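Local coordinates for protein chitooligosaccharidolytic beta-N-acetylglucosaminidase (Ostrinia furnacalis, PDB 3NSM) that hydrolyses single beta-linked N-acetylglucosamine units from the non-reducing ends of chitooligosaccharides, preferring shorter substrates, at residues S58-N63 and L173-D178. Residues are numbered along the deposited sequence; the frame is centred on the assembly and turned at random.
Sequences SKINLN and LLMVRD
I60 packs against M175 where strand 57-69 runs antiparallel beside strand 172-183 within the mixed sheet of the hexosaminidase-like domain. Take M175 from the backbone outward. Its CB already lies 3.5 Å from I60 CG1. CG stands anti to the backbone N (chi1 -166°), and the chain runs on extended to SD before bending at chi3 (-57°), which folds CE back over the isoleucine. There M175 CE meets I60 CG1 at 3.4 Å, tighter than a usual carbon contact, and lies nearly as near I60 CD1. I60 thus gives its longer branch to both ends of the methionine; V107 of strand 105-113 touches both residues, and F164 also packs on M175.

The backbone sets this register. S58 and M175 form a hydrogen-bonded pair: S58 N donates to M175 O at 2.8 Å, and M175 N returns a more bent bond to S58 O. Next comes the non-hydrogen-bonded pair K59 and L174, where L174 CD2 lies against CA and CB of the lysine. The rest of the lysine leads away from L174, and its NZ hydrogen-bonds to T103 OG1. I60 N then bonds to L173 O at 2.9 Å. Beyond it a water accepts from L173 N and can donate to I60 O, 3.2 Å from the water oxygen, though it has other acceptors in reach.

At that end L62 CD2 touches L173 CD2 at 3.7 Å, and V90 of helix 86-91 packs against both leucines. At the other end S58 OG sits against the aliphatic part of R177, whose NE turns to a salt bridge with D178 OD2. Strand pairing here rests on main-chain bonds, with apolar contacts backing them on the I60 and M175 face and a water probably bridging where the direct bonds stop.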
ATOM      1  N   SER A  58     -20.710  22.753  20.228  1.00 44.43           N
ATOM      2  CA  SER A  58     -20.285  23.373  21.481  1.00 44.53           C
ATOM      3  C   SER A  58     -18.803  23.148  21.708  1.00 44.56           C
ATOM      4  O   SER A  58     -18.286  22.074  21.409  1.00 44.51           O
ATOM      5  CB  SER A  58     -21.085  22.817  22.660  1.00 44.43           C
ATOM      6  OG  SER A  58     -22.478  22.877  22.399  1.00 44.57           O
ATOM      7  N   LYS A  59     -18.126  24.162  22.236  1.00 44.59           N
ATOM      8  CA  LYS A  59     -16.707  24.059  22.519  1.00 45.01           C
ATOM      9  C   LYS A  59     -16.482  23.220  23.771  1.00 45.27           C
ATOM     10  O   LYS A  59     -17.153  23.403  24.794  1.00 45.37           O
ATOM     11  CB  LYS A  59     -16.075  25.443  22.657  1.00 44.96           C
ATOM     12  CG  LYS A  59     -14.563  25.414  22.829  1.00 45.05           C
ATOM     13  CD  LYS A  59     -13.966  26.809  22.899  1.00 45.59           C
ATOM     14  CE  LYS A  59     -14.309  27.513  24.201  1.00 46.85           C
ATOM     15  NZ  LYS A  59     -13.471  28.727  24.399  1.00 47.58           N
ATOM     16  N   ILE A  60     -15.523  22.304  23.676  1.00 45.32           N
ATOM     17  CA  ILE A  60     -15.305  21.276  24.681  1.00 45.37           C
ATOM     18  C   ILE A  60     -13.880  21.351  25.201  1.00 45.59           C
ATOM     19  O   ILE A  60     -12.946  21.543  24.423  1.00 45.76           O
ATOM     20  CB  ILE A  60     -15.552  19.871  24.060  1.00 45.34           C
ATOM     21  CG1 ILE A  60     -17.019  19.699  23.651  1.00 45.23           C
ATOM     22  CG2 ILE A  60     -15.057  18.741  24.967  1.00 45.59           C
ATOM     23  CD1 ILE A  60     -18.043  20.123  24.694  1.00 45.24           C
ATOM     24  N   ASN A  61     -13.724  21.203  26.516  1.00 45.81           N
ATOM     25  CA  ASN A  61     -12.410  21.040  27.135  1.00 46.10           C
ATOM     26  C   ASN A  61     -11.994  19.568  27.088  1.00 46.54           C
ATOM     27  O   ASN A  61     -12.604  18.714  27.740  1.00 46.37           O
ATOM     28  CB  ASN A  61     -12.415  21.561  28.577  1.00 45.81           C
ATOM     29  CG  ASN A  61     -11.010  21.770  29.147  1.00 45.95           C
ATOM     30  OD1 ASN A  61     -10.815  22.615  30.018  1.00 46.86           O
ATOM     31  ND2 ASN A  61     -10.038  21.002  28.673  1.00 45.57           N
ATOM     32  N   LEU A  62     -10.950  19.292  26.309  1.00 47.19           N
ATOM     33  CA  LEU A  62     -10.446  17.934  26.084  1.00 47.76           C
ATOM     34  C   LEU A  62     -10.060  17.213  27.384  1.00 48.32           C
ATOM     35  O   LEU A  62     -10.190  15.993  27.485  1.00 48.42           O
ATOM     36  CB  LEU A  62      -9.264  17.985  25.107  1.00 47.49           C
ATOM     37  CG  LEU A  62      -8.657  16.735  24.454  1.00 47.28           C
ATOM     38  CD1 LEU A  62      -7.440  16.251  25.226  1.00 47.37           C
ATOM     39  CD2 LEU A  62      -9.677  15.608  24.223  1.00 46.28           C
ATOM     40  N   ASN A  63      -9.593  17.976  28.368  1.00 49.04           N
ATOM     41  CA  ASN A  63      -9.215  17.434  29.672  1.00 49.73           C
ATOM     42  C   ASN A  63     -10.382  17.217  30.636  1.00 50.01           C
ATOM     43  O   ASN A  63     -10.220  16.578  31.675  1.00 50.25           O
ATOM     44  CB  ASN A  63      -8.156  18.322  30.315  1.00 49.74           C
ATOM     45  CG  ASN A  63      -6.818  18.217  29.624  1.00 50.71           C
ATOM     46  OD1 ASN A  63      -6.654  17.453  28.668  1.00 52.39           O
ATOM     47  ND2 ASN A  63      -5.843  18.980  30.104  1.00 51.62           N
ATOM     48  N   LEU A 173     -11.665  22.404  19.992  1.00 37.02           N
ATOM     49  CA  LEU A 173     -12.323  21.111  19.920  1.00 37.28           C
ATOM     50  C   LEU A 173     -13.819  21.316  20.132  1.00 37.49           C
ATOM     51  O   LEU A 173     -14.242  21.907  21.129  1.00 37.47           O
ATOM     52  CB  LEU A 173     -11.746  20.138  20.955  1.00 37.15           C
ATOM     53  CG  LEU A 173     -12.285  18.704  20.937  1.00 37.28           C
ATOM     54  CD1 LEU A 173     -12.011  18.008  19.604  1.00 37.14           C
ATOM     55  CD2 LEU A 173     -11.686  17.916  22.088  1.00 37.36           C
ATOM     56  N   LEU A 174     -14.609  20.840  19.180  1.00 37.72           N
ATOM     57  CA  LEU A 174     -16.050  21.023  19.219  1.00 38.18           C
ATOM     58  C   LEU A 174     -16.781  19.688  19.281  1.00 38.75           C
ATOM     59  O   LEU A 174     -16.189  18.628  19.064  1.00 38.65           O
ATOM     60  CB  LEU A 174     -16.530  21.841  18.011  1.00 38.13           C
ATOM     61  CG  LEU A 174     -15.810  23.151  17.672  1.00 37.84           C
ATOM     62  CD1 LEU A 174     -16.339  23.704  16.367  1.00 37.61           C
ATOM     63  CD2 LEU A 174     -15.928  24.180  18.788  1.00 37.72           C
ATOM     64  N   MET A 175     -18.074  19.758  19.587  1.00 39.40           N
ATOM     65  CA  MET A 175     -18.918  18.584  19.715  1.00 40.12           C
ATOM     66  C   MET A 175     -20.347  18.957  19.365  1.00 40.09           C
ATOM     67  O   MET A 175     -20.806  20.039  19.718  1.00 40.21           O
ATOM     68  CB  MET A 175     -18.865  18.062  21.149  1.00 40.01           C
ATOM     69  CG  MET A 175     -19.435  16.666  21.323  1.00 40.63           C
ATOM     70  SD  MET A 175     -20.036  16.354  22.993  1.00 41.11           S
ATOM     71  CE  MET A 175     -18.598  16.685  23.970  1.00 39.16           C
ATOM     72  N   VAL A 176     -21.041  18.058  18.680  1.00 40.41           N
ATOM     73  CA  VAL A 176     -22.446  18.254  18.330  1.00 41.09           C
ATOM     74  C   VAL A 176     -23.299  18.407  19.597  1.00 41.83           C
ATOM     75  O   VAL A 176     -23.209  17.591  20.519  1.00 41.80           O
ATOM     76  CB  VAL A 176     -22.970  17.097  17.474  1.00 40.86           C
ATOM     77  CG1 VAL A 176     -24.344  17.419  16.938  1.00 40.45           C
ATOM     78  CG2 VAL A 176     -22.013  16.821  16.332  1.00 40.83           C
ATOM     79  N   ARG A 177     -24.120  19.458  19.629  1.00 42.77           N
ATOM     80  CA  ARG A 177     -24.778  19.898  20.866  1.00 43.58           C
ATOM     81  C   ARG A 177     -25.998  19.067  21.235  1.00 43.23           C
ATOM     82  O   ARG A 177     -26.165  18.687  22.390  1.00 43.31           O
ATOM     83  CB  ARG A 177     -25.158  21.383  20.791  1.00 43.69           C
ATOM     84  CG  ARG A 177     -25.452  22.016  22.157  1.00 44.82           C
ATOM     85  CD  ARG A 177     -25.863  23.476  22.036  1.00 45.00           C
ATOM     86  NE  ARG A 177     -27.223  23.613  21.519  1.00 48.96           N
ATOM     87  CZ  ARG A 177     -27.792  24.770  21.181  1.00 51.15           C
ATOM     88  NH1 ARG A 177     -27.119  25.912  21.296  1.00 52.12           N
ATOM     89  NH2 ARG A 177     -29.039  24.786  20.722  1.00 52.09           N
ATOM     90  N   ASP A 178     -26.847  18.797  20.254  1.00 43.18           N
ATOM     91  CA  ASP A 178     -28.103  18.113  20.504  1.00 43.33           C
ATOM     92  C   ASP A 178     -28.210  16.897  19.608  1.00 42.98           C
ATOM     93  O   ASP A 178     -28.482  17.021  18.414  1.00 43.03           O
ATOM     94  CB  ASP A 178     -29.282  19.066  20.273  1.00 43.68           C
ATOM     95  CG  ASP A 178     -29.132  20.373  21.037  1.00 44.92           C
ATOM     96  OD1 ASP A 178     -29.030  20.325  22.287  1.00 46.46           O
ATOM     97  OD2 ASP A 178     -29.106  21.446  20.390  1.00 46.35           O
TER
HETATM   98  O   HOH W   1     -11.519  23.781  22.552  1.00 48.34           O